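Local coordinates for odorant-binding protein 1F (Rattus norvegicus, PDB 3FIQ), which binds a wide variety of chemical odorants and is a secreted lipocalin found in nasal epithelium, at residues S83-H89 against F100-D106; V12-T18 against Y38-C44. All coordinates share one frame; numbering follows the deposited sequence.

Both contacts are strand pairings in the antiparallel sheet that curls into the lipocalin barrel. Contact 2 comes first along the chain and closes before contact 1 opens. It pairs strand 14-23 with strand 38-44, next to the helix 9-12. Contact 1 is a hairpin pairing, strand 85-93 with strand 97-105. Their centres lie about 17 Å apart, on opposite sides of the centre of the chain. Phe100 of contact 1 nevertheless reaches contact 2: its CZ lies 3.9 Å from Met42 SD, and its CE2 packs against Phe39 CE2. Apolar side chains from separate parts of the curled sheet thus meet inside the barrel, where lipocalins hold their ligands.

Contact 1: S83-H89 against F100-D106; sequences SGRNYFH and FHNVNVD
Phe100 opens the pairing by receiving the edge of the Phe88 ring toward its face. This is an offset edge-to-face pair, with planes at 81° and centroids 6.0 Å apart. Next, His101 exchanges two backbone hydrogen bonds with His89. Their rings run alongside each other, rim to rim, with His89 CE1 3.5 Å from His101 ND1. His89 CG sits between its backbone N and carbonyl carbon (chi1 68°), which turns the ring toward His101. One water joins the ND1 atoms of both rings and donates to Tyr87 O, 2.8 Å away.

Asn102 lies on the same face of the sheet as Asn86 and Phe88. Its OD1 is modelled 2.9 Å from Asn86 OD1. Two acceptors so close are unfavourable, which leaves the oxygen end of the Asn102 amide doubtful. The Asn86 amide is better fixed, since its ND2 donates to Thr80 O and Tyr82 O. Val103 exchanges backbone hydrogen bonds with Tyr87, whose ring turns an edge to Val103 O.

Asn104 bridges two acceptors. Its ND2 donates to Ser83 O and Asn86 OD1, both near the plane of its amide. The bond from Asn104 ND2 to Asn86 OD1 is 2.9 Å long and comes from above the acceptor's carbonyl plane. Asn104 OD1 accepts from a second water, which also bonds Ser83 OG. These links tie the turn at Ser83 to the open end of the hairpin, where strand 97-105 runs out. Val105 exchanges backbone bonds with Arg85, and its CG2 reaches the edge of the Tyr87 ring. Asp106 CA makes a CA-H...O contact with Ser83 O at 3.6 Å.

The two strands form an antiparallel beta hairpin of the lipocalin barrel. Strand 78-81 pairs with the other edge of 85-93, and strand 111-119 with the other edge of 97-105.

Contact 2: V12-T18 against Y38-C44; sequences VNGDWRT and YFQHMEC
Met42 sets its methyl group almost squarely over the five-membered ring of Trp16. Met42 CE stands 3.4 Å from the ring centroid and only 7° off the normal, a CH-pi contact. Met42 SD lies farther above the same face, making a Met-aromatic contact. The bend at the end of the methionine chain (chi3 -74°) brings CE to the indole. Trp16 NE1 also donates to Val12 O at 2.8 Å, near the ring plane. The bond holds the NE1 edge, and the methyl covers part of one face.

Asn13, just after the helix 9-12, grips Cys44 with both ends of its amide. Its OD1 accepts from Cys44 N at 2.8 Å, and its ND2 donates to Cys44 O in the carbonyl plane. Cys44 SG forms a disulfide with Cys48. Gly14 and Met42 exchange two backbone hydrogen bonds.

The pairing belongs to the antiparallel lipocalin barrel, where the first strand carries the Gly-x-Trp signature of the family, here Gly14 to Trp16. Lys120, just after strand 111-119, makes a cation-pi contact with Trp16, in the place where many lipocalins have an arginine. The backbone angles of Gly14 call for glycine. Strand 38-44 has a classic bulge, with Gln40 and His41 both facing Ile54.

The His41 ring lies with one face under Gly14 O, and its edge meets Asp15: His41 CD2 is 3.1 Å from Asp15 OD1. Farther along, Thr18 OG1 accepts from Phe39 N at 2.8 Å and bonds Ala37 O too. A water joins Thr18 N to Phe39 O.

Contact 1: S83-H89 against F100-D106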
loop_
_atom_site.group_PDB
_atom_site.type_symbol
_atom_site.label_atom_id
_atom_site.label_comp_id
_atom_site.label_asym_id
_atom_site.label_seq_id
_atom_site.Cartn_x
_atom_site.Cartn_y
_atom_site.Cartn_z
ATOM N N SER A 83 -8.231 -8.710 -5.826
ATOM C CA SER A 83 -7.356 -9.552 -6.592
ATOM C C SER A 83 -6.882 -10.716 -5.748
ATOM O O SER A 83 -5.690 -11.035 -5.681
ATOM C CB SER A 83 -6.194 -8.745 -7.176
ATOM O OG SER A 83 -5.626 -9.482 -8.236
ATOM N N GLY A 84 -7.856 -11.424 -5.157
ATOM C CA GLY A 84 -7.566 -12.457 -4.209
ATOM C C GLY A 84 -7.721 -11.961 -2.804
ATOM O O GLY A 84 -8.623 -11.151 -2.557
ATOM N N ARG A 85 -6.949 -12.528 -1.897
ATOM C CA ARG A 85 -7.101 -12.235 -0.464
ATOM C C ARG A 85 -5.865 -11.449 -0.002
ATOM O O ARG A 85 -4.740 -11.815 -0.376
ATOM C CB ARG A 85 -7.229 -13.554 0.345
ATOM C CG ARG A 85 -7.476 -13.342 1.877
ATOM C CD ARG A 85 -8.831 -12.784 2.073
ATOM N NE ARG A 85 -9.331 -12.900 3.433
ATOM C CZ ARG A 85 -10.452 -12.361 3.869
ATOM N NH1 ARG A 85 -11.194 -11.613 3.061
ATOM N NH2 ARG A 85 -10.797 -12.502 5.151
ATOM N N ASN A 86 -6.040 -10.416 0.847
ATOM C CA ASN A 86 -4.946 -9.591 1.323
ATOM C C ASN A 86 -4.949 -9.578 2.839
ATOM O O ASN A 86 -5.996 -9.468 3.462
ATOM C CB ASN A 86 -5.092 -8.149 0.768
ATOM C CG ASN A 86 -5.122 -8.162 -0.723
ATOM O OD1 ASN A 86 -4.091 -8.126 -1.378
ATOM N ND2 ASN A 86 -6.354 -8.240 -1.284
ATOM N N TYR A 87 -3.752 -9.563 3.356
ATOM C CA TYR A 87 -3.422 -9.465 4.745
ATOM C C TYR A 87 -2.374 -8.333 4.900
ATOM O O TYR A 87 -1.213 -8.486 4.494
ATOM C CB TYR A 87 -2.826 -10.764 5.229
ATOM C CG TYR A 87 -3.601 -11.986 4.908
ATOM C CD1 TYR A 87 -3.400 -12.670 3.731
ATOM C CD2 TYR A 87 -4.483 -12.506 5.817
ATOM C CE1 TYR A 87 -4.102 -13.806 3.434
ATOM C CE2 TYR A 87 -5.247 -13.644 5.540
ATOM C CZ TYR A 87 -5.032 -14.297 4.340
ATOM O OH TYR A 87 -5.704 -15.417 4.022
ATOM N N PHE A 88 -2.799 -7.193 5.447
ATOM C CA PHE A 88 -1.907 -6.062 5.524
ATOM C C PHE A 88 -1.771 -5.454 6.891
ATOM O O PHE A 88 -2.657 -5.557 7.728
ATOM C CB PHE A 88 -2.253 -5.024 4.438
ATOM C CG PHE A 88 -3.536 -4.283 4.601
ATOM C CD1 PHE A 88 -4.722 -4.718 3.998
ATOM C CD2 PHE A 88 -3.533 -3.082 5.309
ATOM C CE1 PHE A 88 -5.875 -3.970 4.121
ATOM C CE2 PHE A 88 -4.699 -2.345 5.420
ATOM C CZ PHE A 88 -5.834 -2.757 4.809
ATOM N N HIS A 89 -0.616 -4.851 7.160
ATOM C CA HIS A 89 -0.402 -4.224 8.455
ATOM C C HIS A 89 0.623 -3.102 8.323
ATOM O O HIS A 89 1.273 -2.962 7.291
ATOM C CB HIS A 89 -0.009 -5.275 9.540
ATOM C CG HIS A 89 1.340 -5.914 9.377
ATOM N ND1 HIS A 89 1.625 -6.875 8.436
ATOM C CD2 HIS A 89 2.481 -5.759 10.088
ATOM C CE1 HIS A 89 2.886 -7.268 8.561
ATOM N NE2 HIS A 89 3.430 -6.587 9.536
ATOM N N PHE A 100 3.257 0.131 4.628
ATOM C CA PHE A 100 2.408 -1.023 4.803
ATOM C C PHE A 100 3.099 -2.248 4.249
ATOM O O PHE A 100 3.766 -2.207 3.258
ATOM C CB PHE A 100 1.108 -0.884 3.984
ATOM C CG PHE A 100 0.127 0.118 4.542
ATOM C CD1 PHE A 100 -0.664 -0.195 5.600
ATOM C CD2 PHE A 100 -0.053 1.356 3.917
ATOM C CE1 PHE A 100 -1.617 0.697 6.070
ATOM C CE2 PHE A 100 -1.007 2.262 4.414
ATOM C CZ PHE A 100 -1.791 1.891 5.515
ATOM N N HIS A 101 2.891 -3.383 4.901
ATOM C CA HIS A 101 3.255 -4.665 4.381
ATOM C C HIS A 101 1.953 -5.373 4.040
ATOM O O HIS A 101 0.973 -5.312 4.796
ATOM C CB HIS A 101 3.962 -5.495 5.421
ATOM C CG HIS A 101 4.369 -6.827 4.924
ATOM N ND1 HIS A 101 3.711 -7.987 5.280
ATOM C CD2 HIS A 101 5.392 -7.208 4.134
ATOM C CE1 HIS A 101 4.295 -9.014 4.693
ATOM N NE2 HIS A 101 5.312 -8.572 3.997
ATOM N N ASN A 102 1.876 -5.925 2.829
ATOM C CA ASN A 102 0.722 -6.695 2.382
ATOM C C ASN A 102 1.175 -8.047 1.810
ATOM O O ASN A 102 2.197 -8.153 1.166
ATOM C CB ASN A 102 -0.085 -5.961 1.318
ATOM C CG ASN A 102 -1.345 -6.728 0.890
ATOM O OD1 ASN A 102 -1.624 -6.892 -0.368
ATOM N ND2 ASN A 102 -2.104 -7.159 1.798
ATOM N N VAL A 103 0.441 -9.105 2.151
ATOM C CA VAL A 103 0.554 -10.389 1.521
ATOM C C VAL A 103 -0.744 -10.554 0.726
ATOM O O VAL A 103 -1.873 -10.524 1.270
ATOM C CB VAL A 103 0.681 -11.544 2.526
ATOM C CG1 VAL A 103 0.769 -12.837 1.737
ATOM C CG2 VAL A 103 1.947 -11.269 3.355
ATOM N N ASN A 104 -0.589 -10.691 -0.566
ATOM C CA ASN A 104 -1.711 -11.008 -1.509
ATOM C C ASN A 104 -1.615 -12.401 -1.958
ATOM O O ASN A 104 -0.541 -12.884 -2.403
ATOM C CB ASN A 104 -1.648 -10.069 -2.682
ATOM C CG ASN A 104 -2.614 -10.394 -3.786
ATOM O OD1 ASN A 104 -2.249 -11.083 -4.737
ATOM N ND2 ASN A 104 -3.875 -9.932 -3.678
ATOM N N VAL A 105 -2.747 -13.135 -1.830
ATOM C CA VAL A 105 -2.863 -14.479 -2.392
ATOM C C VAL A 105 -3.864 -14.442 -3.475
ATOM O O VAL A 105 -5.050 -14.205 -3.242
ATOM C CB VAL A 105 -3.246 -15.494 -1.325
ATOM C CG1 VAL A 105 -3.334 -16.867 -1.909
ATOM C CG2 VAL A 105 -2.268 -15.404 -0.122
ATOM N N ASP A 106 -3.380 -14.535 -4.706
ATOM C CA ASP A 106 -4.250 -14.285 -5.839
ATOM C C ASP A 106 -5.168 -15.436 -6.098
ATOM O O ASP A 106 -5.115 -16.446 -5.407
ATOM C CB ASP A 106 -3.490 -13.754 -7.026
ATOM C CG ASP A 106 -2.783 -14.794 -7.863
ATOM O OD1 ASP A 106 -3.042 -15.985 -7.707
ATOM O OD2 ASP A 106 -1.961 -14.365 -8.768
HETATM O O HOH W 1 -3.005 -10.237 -7.325
HETATM O O HOH W 2 1.066 -8.639 6.120
#

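Contact 2: V12-T18 against Y38-C44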
loop_
_atom_site.group_PDB
_atom_site.type_symbol
_atom_site.label_atom_id
_atom_site.label_comp_id
_atom_site.label_asym_id
_atom_site.label_seq_id
_atom_site.Cartn_x
_atom_site.Cartn_y
_atom_site.Cartn_z
ATOM N N VAL A 12 -4.925 8.424 10.388
ATOM C CA VAL A 12 -5.075 8.019 8.989
ATOM C C VAL A 12 -6.109 8.758 8.139
ATOM O O VAL A 12 -5.938 8.794 6.930
ATOM C CB VAL A 12 -5.299 6.521 8.839
ATOM C CG1 VAL A 12 -4.270 5.724 9.549
ATOM C CG2 VAL A 12 -6.552 6.201 9.335
ATOM N N ASN A 13 -7.130 9.381 8.698
ATOM C CA ASN A 13 -8.220 9.864 7.925
ATOM C C ASN A 13 -7.800 11.030 7.050
ATOM O O ASN A 13 -7.257 12.011 7.528
ATOM C CB ASN A 13 -9.390 10.232 8.817
ATOM C CG ASN A 13 -10.126 9.010 9.316
ATOM O OD1 ASN A 13 -9.687 7.906 9.145
ATOM N ND2 ASN A 13 -11.182 9.245 10.040
ATOM N N GLY A 14 -8.009 10.931 5.758
ATOM C CA GLY A 14 -7.640 12.006 4.860
ATOM C C GLY A 14 -7.083 11.485 3.558
ATOM O O GLY A 14 -7.126 10.269 3.331
ATOM N N ASP A 15 -6.535 12.390 2.751
ATOM C CA ASP A 15 -5.980 12.003 1.467
ATOM C C ASP A 15 -4.572 11.453 1.660
ATOM O O ASP A 15 -3.801 11.933 2.492
ATOM C CB ASP A 15 -5.909 13.246 0.596
ATOM C CG ASP A 15 -7.259 13.757 0.124
ATOM O OD1 ASP A 15 -8.276 13.069 0.137
ATOM O OD2 ASP A 15 -7.261 14.935 -0.350
ATOM N N TRP A 16 -4.236 10.469 0.820
ATOM C CA TRP A 16 -2.928 9.816 0.808
ATOM C C TRP A 16 -2.635 9.497 -0.621
ATOM O O TRP A 16 -3.522 9.339 -1.443
ATOM C CB TRP A 16 -2.936 8.493 1.591
ATOM C CG TRP A 16 -3.018 8.668 3.082
ATOM C CD1 TRP A 16 -4.158 8.827 3.779
ATOM C CD2 TRP A 16 -1.945 8.762 4.022
ATOM N NE1 TRP A 16 -3.866 8.992 5.090
ATOM C CE2 TRP A 16 -2.504 8.966 5.260
ATOM C CE3 TRP A 16 -0.559 8.633 3.926
ATOM C CZ2 TRP A 16 -1.741 9.065 6.441
ATOM C CZ3 TRP A 16 0.185 8.722 5.058
ATOM C CH2 TRP A 16 -0.384 8.939 6.302
ATOM N N ARG A 17 -1.359 9.370 -0.923
ATOM C CA ARG A 17 -0.910 8.944 -2.228
ATOM C C ARG A 17 0.113 7.871 -2.070
ATOM O O ARG A 17 0.684 7.660 -1.005
ATOM C CB ARG A 17 -0.203 10.114 -2.968
ATOM C CG ARG A 17 1.098 10.609 -2.310
ATOM C CD ARG A 17 1.593 11.960 -2.855
ATOM N NE ARG A 17 1.900 11.880 -4.250
ATOM C CZ ARG A 17 2.015 12.887 -5.115
ATOM N NH1 ARG A 17 1.896 14.153 -4.726
ATOM N NH2 ARG A 17 2.272 12.612 -6.400
ATOM N N THR A 18 0.330 7.120 -3.146
ATOM C CA THR A 18 1.357 6.085 -3.141
ATOM C C THR A 18 2.623 6.643 -3.701
ATOM O O THR A 18 2.670 7.104 -4.864
ATOM C CB THR A 18 0.937 4.910 -3.974
ATOM O OG1 THR A 18 -0.291 4.373 -3.494
ATOM C CG2 THR A 18 2.001 3.785 -3.915
ATOM N N TYR A 38 -2.597 3.280 -6.716
ATOM C CA TYR A 38 -2.299 4.721 -6.504
ATOM C C TYR A 38 -3.307 5.212 -5.445
ATOM O O TYR A 38 -4.485 5.463 -5.753
ATOM C CB TYR A 38 -2.472 5.504 -7.762
ATOM C CG TYR A 38 -1.478 5.219 -8.877
ATOM C CD1 TYR A 38 -1.645 4.125 -9.743
ATOM C CD2 TYR A 38 -0.351 6.037 -9.058
ATOM C CE1 TYR A 38 -0.680 3.884 -10.771
ATOM C CE2 TYR A 38 0.563 5.805 -10.053
ATOM C CZ TYR A 38 0.393 4.718 -10.906
ATOM O OH TYR A 38 1.286 4.477 -11.932
ATOM N N PHE A 39 -2.864 5.273 -4.183
ATOM C CA PHE A 39 -3.810 5.646 -3.112
ATOM C C PHE A 39 -4.384 7.001 -3.405
ATOM O O PHE A 39 -3.746 7.866 -4.011
ATOM C CB PHE A 39 -3.080 5.680 -1.753
ATOM C CG PHE A 39 -3.049 4.304 -1.041
ATOM C CD1 PHE A 39 -2.999 3.108 -1.731
ATOM C CD2 PHE A 39 -3.010 4.240 0.327
ATOM C CE1 PHE A 39 -2.976 1.855 -1.052
ATOM C CE2 PHE A 39 -2.963 3.001 0.978
ATOM C CZ PHE A 39 -2.925 1.835 0.297
ATOM N N GLN A 40 -5.612 7.175 -2.931
ATOM C CA GLN A 40 -6.269 8.468 -2.883
ATOM C C GLN A 40 -6.693 8.888 -1.492
ATOM O O GLN A 40 -6.591 10.076 -1.130
ATOM C CB GLN A 40 -7.458 8.426 -3.848
ATOM C CG GLN A 40 -8.180 9.779 -3.966
ATOM C CD GLN A 40 -9.229 9.731 -5.045
ATOM O OE1 GLN A 40 -10.421 9.488 -4.775
ATOM N NE2 GLN A 40 -8.793 9.944 -6.259
ATOM N N HIS A 41 -7.263 7.975 -0.699
ATOM C CA HIS A 41 -7.873 8.363 0.572
ATOM C C HIS A 41 -7.990 7.189 1.479
ATOM O O HIS A 41 -8.161 6.058 1.010
ATOM C CB HIS A 41 -9.299 8.930 0.284
ATOM C CG HIS A 41 -9.935 9.686 1.412
ATOM N ND1 HIS A 41 -10.716 9.057 2.365
ATOM C CD2 HIS A 41 -9.881 11.009 1.775
ATOM C CE1 HIS A 41 -11.117 9.966 3.256
ATOM N NE2 HIS A 41 -10.665 11.144 2.904
ATOM N N MET A 42 -7.910 7.446 2.789
ATOM C CA MET A 42 -8.177 6.436 3.822
ATOM C C MET A 42 -9.116 6.972 4.833
ATOM O O MET A 42 -9.101 8.185 5.193
ATOM C CB MET A 42 -6.882 6.006 4.480
ATOM C CG MET A 42 -5.920 5.328 3.556
ATOM S SD MET A 42 -4.632 4.295 4.328
ATOM C CE MET A 42 -3.564 5.549 4.979
ATOM N N GLU A 43 -9.977 6.082 5.361
ATOM C CA GLU A 43 -10.880 6.511 6.399
ATOM C C GLU A 43 -11.232 5.369 7.323
ATOM O O GLU A 43 -11.634 4.317 6.851
ATOM C CB GLU A 43 -12.153 7.067 5.792
ATOM C CG GLU A 43 -13.181 7.514 6.764
ATOM C CD GLU A 43 -14.534 7.753 6.090
ATOM O OE1 GLU A 43 -14.696 7.500 4.867
ATOM O OE2 GLU A 43 -15.448 8.139 6.815
ATOM N N CYS A 44 -11.082 5.528 8.636
ATOM C CA CYS A 44 -11.653 4.551 9.536
ATOM C C CYS A 44 -12.366 5.227 10.684
ATOM O O CYS A 44 -12.247 6.449 10.860
ATOM C CB CYS A 44 -10.635 3.559 10.070
ATOM S SG CYS A 44 -9.052 4.316 10.723
HETATM O O HOH W 3 -1.312 7.665 -5.426
#